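PDB 5CE8: branched-chain amino acid aminotransferase from Thermoproteus uzoniensis, which probably transfers the amino group of leucine, isoleucine or valine to 2-oxoglutarate, using pyridoxal 5'-phosphate as cofactor. Local coordinates for residues Glu100-Ser111 with Leu122-Phe133. Numbering follows the deposited sequence.
Sequences EDLYIRPVAYIS and LQASVAIAAIPF
I104 CG2 meets I128 CG2 at 3.8 Å, the two isoleucines crossing at a slant, and I128 CG1 also lies against P106 CB. With A108, V126 and A130 they form one face of the strand pair; I104, I128 and V126 rest on helix 82-95, P106 and A108 against strand 41-50. On the other face the Y109 ring folds over S125 on the other strand: CG sits between the backbone N and the carbonyl carbon (chi1 63°), and S125 CB lies 4.2 Å from the ring centroid, an off-centre CH-pi contact. Farther along this face Y103 turns its edge toward the face of F133, centroids 5.4 Å apart and planes at 50°. The bent R105 chain brings NH2 to Y103 OH at 2.8 Å, in the guanidinium plane, while R105 NH1 bonds N37 and Y38 of the second subunit. Paired backbone bonds run from Y103 with I131 to Y109 with S125; R105 N to A129 O and V107 N to A127 O are short, both 2.7 Å. At the ends, one water joins D101 OD2 to F133 O, D101 OD1 taking W50 N, and another links S111 N, Q123 O and S125 OG, which also bonds D18. This is an antiparallel hairpin, central in the small-domain sheet of a class-IV aminotransferase, the Y103 side chain about 6 Å from the bound pyridoxal phosphate.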
loop_
_atom_site.group_PDB
_atom_site.type_symbol
_atom_site.label_atom_id
_atom_site.label_comp_id
_atom_site.label_asym_id
_atom_site.label_seq_id
_atom_site.Cartn_x
_atom_site.Cartn_y
_atom_site.Cartn_z
ATOM N N GLU A 100 -20.810 -33.010 29.481
ATOM C CA GLU A 100 -20.755 -33.127 27.997
ATOM C C GLU A 100 -19.871 -31.989 27.438
ATOM O O GLU A 100 -19.601 -31.033 28.141
ATOM C CB GLU A 100 -22.163 -32.971 27.424
ATOM C CG GLU A 100 -22.691 -31.510 27.460
ATOM C CD GLU A 100 -24.198 -31.411 27.276
ATOM O OE1 GLU A 100 -24.701 -31.336 26.159
ATOM O OE2 GLU A 100 -24.885 -31.407 28.293
ATOM N N ASP A 101 -19.526 -32.090 26.156
ATOM C CA ASP A 101 -18.684 -31.097 25.432
ATOM C C ASP A 101 -19.411 -29.749 25.404
ATOM O O ASP A 101 -20.648 -29.656 25.136
ATOM C CB ASP A 101 -18.396 -31.509 23.985
ATOM C CG ASP A 101 -17.541 -32.725 23.873
ATOM O OD1 ASP A 101 -17.083 -33.181 24.910
ATOM O OD2 ASP A 101 -17.401 -33.255 22.725
ATOM N N LEU A 102 -18.644 -28.731 25.753
ATOM C CA LEU A 102 -19.090 -27.347 25.843
ATOM C C LEU A 102 -18.145 -26.413 25.098
ATOM O O LEU A 102 -16.978 -26.741 24.965
ATOM C CB LEU A 102 -19.046 -26.881 27.279
ATOM C CG LEU A 102 -19.813 -27.627 28.371
ATOM C CD1 LEU A 102 -19.523 -26.950 29.743
ATOM C CD2 LEU A 102 -21.296 -27.729 28.002
ATOM N N TYR A 103 -18.710 -25.312 24.623
ATOM C CA TYR A 103 -18.009 -24.092 24.286
ATOM C C TYR A 103 -18.381 -23.068 25.347
ATOM O O TYR A 103 -19.542 -22.824 25.643
ATOM C CB TYR A 103 -18.463 -23.642 22.926
ATOM C CG TYR A 103 -17.719 -22.462 22.391
ATOM C CD1 TYR A 103 -18.162 -21.169 22.651
ATOM C CD2 TYR A 103 -16.587 -22.626 21.602
ATOM C CE1 TYR A 103 -17.498 -20.079 22.157
ATOM C CE2 TYR A 103 -15.899 -21.520 21.098
ATOM C CZ TYR A 103 -16.396 -20.262 21.333
ATOM O OH TYR A 103 -15.698 -19.147 20.916
ATOM N N ILE A 104 -17.375 -22.508 25.954
ATOM C CA ILE A 104 -17.486 -21.486 26.969
ATOM C C ILE A 104 -17.079 -20.066 26.383
ATOM O O ILE A 104 -15.986 -19.883 25.794
ATOM C CB ILE A 104 -16.548 -21.874 28.116
ATOM C CG1 ILE A 104 -16.977 -23.248 28.768
ATOM C CG2 ILE A 104 -16.529 -20.809 29.195
ATOM C CD1 ILE A 104 -15.764 -24.014 29.280
ATOM N N ARG A 105 -17.976 -19.113 26.501
ATOM C CA ARG A 105 -17.725 -17.753 26.041
ATOM C C ARG A 105 -17.596 -16.679 27.152
ATOM O O ARG A 105 -18.659 -16.242 27.736
ATOM C CB ARG A 105 -18.902 -17.341 25.227
ATOM C CG ARG A 105 -18.839 -15.882 24.756
ATOM C CD ARG A 105 -17.607 -15.430 23.959
ATOM N NE ARG A 105 -17.232 -16.185 22.769
ATOM C CZ ARG A 105 -17.711 -16.021 21.545
ATOM N NH1 ARG A 105 -18.688 -15.161 21.223
ATOM N NH2 ARG A 105 -17.218 -16.774 20.595
ATOM N N PRO A 106 -16.355 -16.290 27.483
ATOM C CA PRO A 106 -16.131 -15.124 28.342
ATOM C C PRO A 106 -16.222 -13.903 27.473
ATOM O O PRO A 106 -15.573 -13.866 26.397
ATOM C CB PRO A 106 -14.716 -15.293 28.878
ATOM C CG PRO A 106 -14.334 -16.600 28.576
ATOM C CD PRO A 106 -15.201 -17.164 27.472
ATOM N N VAL A 107 -17.020 -12.920 27.893
ATOM C CA VAL A 107 -17.150 -11.711 27.230
ATOM C C VAL A 107 -16.990 -10.565 28.215
ATOM O O VAL A 107 -17.642 -10.534 29.237
ATOM C CB VAL A 107 -18.408 -11.578 26.389
ATOM C CG1 VAL A 107 -19.661 -11.823 27.144
ATOM C CG2 VAL A 107 -18.430 -10.245 25.677
ATOM N N ALA A 108 -16.021 -9.708 27.945
ATOM C CA ALA A 108 -15.769 -8.491 28.684
ATOM C C ALA A 108 -16.243 -7.236 27.912
ATOM O O ALA A 108 -15.724 -6.954 26.773
ATOM C CB ALA A 108 -14.282 -8.310 28.850
ATOM N N TYR A 109 -16.988 -6.363 28.597
ATOM C CA TYR A 109 -17.713 -5.224 27.938
ATOM C C TYR A 109 -18.179 -4.217 28.993
ATOM O O TYR A 109 -18.166 -4.503 30.172
ATOM C CB TYR A 109 -18.941 -5.768 27.173
ATOM C CG TYR A 109 -19.862 -6.390 28.162
ATOM C CD1 TYR A 109 -19.649 -7.687 28.590
ATOM C CD2 TYR A 109 -20.791 -5.633 28.834
ATOM C CE1 TYR A 109 -20.467 -8.284 29.590
ATOM C CE2 TYR A 109 -21.620 -6.220 29.804
ATOM C CZ TYR A 109 -21.445 -7.546 30.217
ATOM O OH TYR A 109 -22.220 -8.117 31.280
ATOM N N ILE A 110 -18.591 -3.025 28.554
ATOM C CA ILE A 110 -18.960 -1.994 29.439
ATOM C C ILE A 110 -20.504 -2.077 29.723
ATOM O O ILE A 110 -21.289 -2.078 28.794
ATOM C CB ILE A 110 -18.516 -0.635 28.875
ATOM C CG1 ILE A 110 -16.988 -0.548 28.982
ATOM C CG2 ILE A 110 -19.204 0.525 29.634
ATOM C CD1 ILE A 110 -16.345 0.478 28.080
ATOM N N SER A 111 -20.888 -2.216 30.999
ATOM C CA SER A 111 -22.275 -2.330 31.373
ATOM C C SER A 111 -22.939 -0.909 31.559
ATOM O O SER A 111 -24.118 -0.813 31.597
ATOM C CB SER A 111 -22.382 -3.217 32.631
ATOM O OG SER A 111 -21.779 -2.535 33.680
ATOM N N LEU A 122 -13.411 3.677 32.530
ATOM C CA LEU A 122 -14.588 2.858 32.772
ATOM C C LEU A 122 -14.142 1.491 33.165
ATOM O O LEU A 122 -13.022 1.067 32.873
ATOM C CB LEU A 122 -15.499 2.766 31.540
ATOM C CG LEU A 122 -16.085 4.054 31.067
ATOM C CD1 LEU A 122 -16.660 3.924 29.669
ATOM C CD2 LEU A 122 -17.119 4.532 32.081
ATOM N N GLN A 123 -15.014 0.767 33.836
ATOM C CA GLN A 123 -14.570 -0.494 34.358
ATOM C C GLN A 123 -15.400 -1.593 33.669
ATOM O O GLN A 123 -16.564 -1.473 33.546
ATOM C CB GLN A 123 -14.673 -0.425 35.844
ATOM C CG GLN A 123 -14.456 -1.758 36.492
ATOM C CD GLN A 123 -13.785 -1.602 37.819
ATOM O OE1 GLN A 123 -12.680 -1.064 37.879
ATOM N NE2 GLN A 123 -14.421 -2.093 38.887
ATOM N N ALA A 124 -14.785 -2.606 33.115
ATOM C CA ALA A 124 -15.570 -3.640 32.402
ATOM C C ALA A 124 -16.358 -4.541 33.313
ATOM O O ALA A 124 -15.938 -4.768 34.461
ATOM C CB ALA A 124 -14.621 -4.543 31.603
ATOM N N SER A 125 -17.428 -5.132 32.754
ATOM C CA SER A 125 -18.059 -6.323 33.325
ATOM C C SER A 125 -17.562 -7.560 32.579
ATOM O O SER A 125 -17.132 -7.459 31.427
ATOM C CB SER A 125 -19.569 -6.240 33.225
ATOM O OG SER A 125 -20.123 -5.270 34.081
ATOM N N VAL A 126 -17.617 -8.722 33.229
ATOM C CA VAL A 126 -17.331 -9.972 32.584
ATOM C C VAL A 126 -18.533 -10.910 32.731
ATOM O O VAL A 126 -19.104 -11.051 33.771
ATOM C CB VAL A 126 -16.056 -10.636 33.024
ATOM C CG1 VAL A 126 -15.885 -11.978 32.281
ATOM C CG2 VAL A 126 -14.854 -9.731 32.742
ATOM N N ALA A 127 -18.999 -11.449 31.632
ATOM C CA ALA A 127 -20.012 -12.538 31.666
ATOM C C ALA A 127 -19.391 -13.754 31.039
ATOM O O ALA A 127 -18.570 -13.646 30.037
ATOM C CB ALA A 127 -21.260 -12.130 30.918
ATOM N N ILE A 128 -19.756 -14.897 31.584
ATOM C CA ILE A 128 -19.227 -16.191 31.171
ATOM C C ILE A 128 -20.340 -17.171 31.120
ATOM O O ILE A 128 -20.978 -17.519 32.135
ATOM C CB ILE A 128 -18.209 -16.819 32.085
ATOM C CG1 ILE A 128 -16.947 -16.034 32.162
ATOM C CG2 ILE A 128 -17.884 -18.264 31.642
ATOM C CD1 ILE A 128 -16.169 -16.270 33.446
ATOM N N ALA A 129 -20.546 -17.620 29.908
ATOM C CA ALA A 129 -21.540 -18.624 29.554
ATOM C C ALA A 129 -20.864 -19.869 29.047
ATOM O O ALA A 129 -19.839 -19.792 28.292
ATOM C CB ALA A 129 -22.418 -18.099 28.465
ATOM N N ALA A 130 -21.489 -20.986 29.428
ATOM C CA ALA A 130 -21.096 -22.353 29.071
ATOM C C ALA A 130 -22.247 -23.041 28.360
ATOM O O ALA A 130 -23.314 -23.156 28.936
ATOM C CB ALA A 130 -20.734 -23.112 30.326
ATOM N N ILE A 131 -22.046 -23.464 27.110
ATOM C CA ILE A 131 -23.079 -23.979 26.320
ATOM C C ILE A 131 -22.731 -25.344 25.673
ATOM O O ILE A 131 -21.609 -25.553 25.183
ATOM C CB ILE A 131 -23.526 -22.865 25.290
ATOM C CG1 ILE A 131 -23.235 -23.213 23.834
ATOM C CG2 ILE A 131 -22.944 -21.484 25.655
ATOM C CD1 ILE A 131 -23.842 -22.234 22.837
ATOM N N PRO A 132 -23.724 -26.245 25.575
ATOM C CA PRO A 132 -23.463 -27.463 24.872
ATOM C C PRO A 132 -23.072 -27.167 23.469
ATOM O O PRO A 132 -23.586 -26.196 22.900
ATOM C CB PRO A 132 -24.804 -28.171 24.886
ATOM C CG PRO A 132 -25.380 -27.730 26.155
ATOM C CD PRO A 132 -25.029 -26.283 26.246
ATOM N N PHE A 133 -22.136 -27.945 22.917
ATOM C CA PHE A 133 -21.566 -27.627 21.557
ATOM C C PHE A 133 -20.870 -28.834 20.987
ATOM O O PHE A 133 -19.983 -29.404 21.639
ATOM C CB PHE A 133 -20.558 -26.455 21.657
ATOM C CG PHE A 133 -20.282 -25.712 20.339
ATOM C CD1 PHE A 133 -21.261 -24.921 19.741
ATOM C CD2 PHE A 133 -18.998 -25.737 19.743
ATOM C CE1 PHE A 133 -20.986 -24.180 18.579
ATOM C CE2 PHE A 133 -18.725 -25.003 18.594
ATOM C CZ PHE A 133 -19.707 -24.234 18.001
HETATM O O HOH W 1 -18.379 -31.399 20.848
HETATM O O HOH W 2 -19.094 -2.476 33.323
#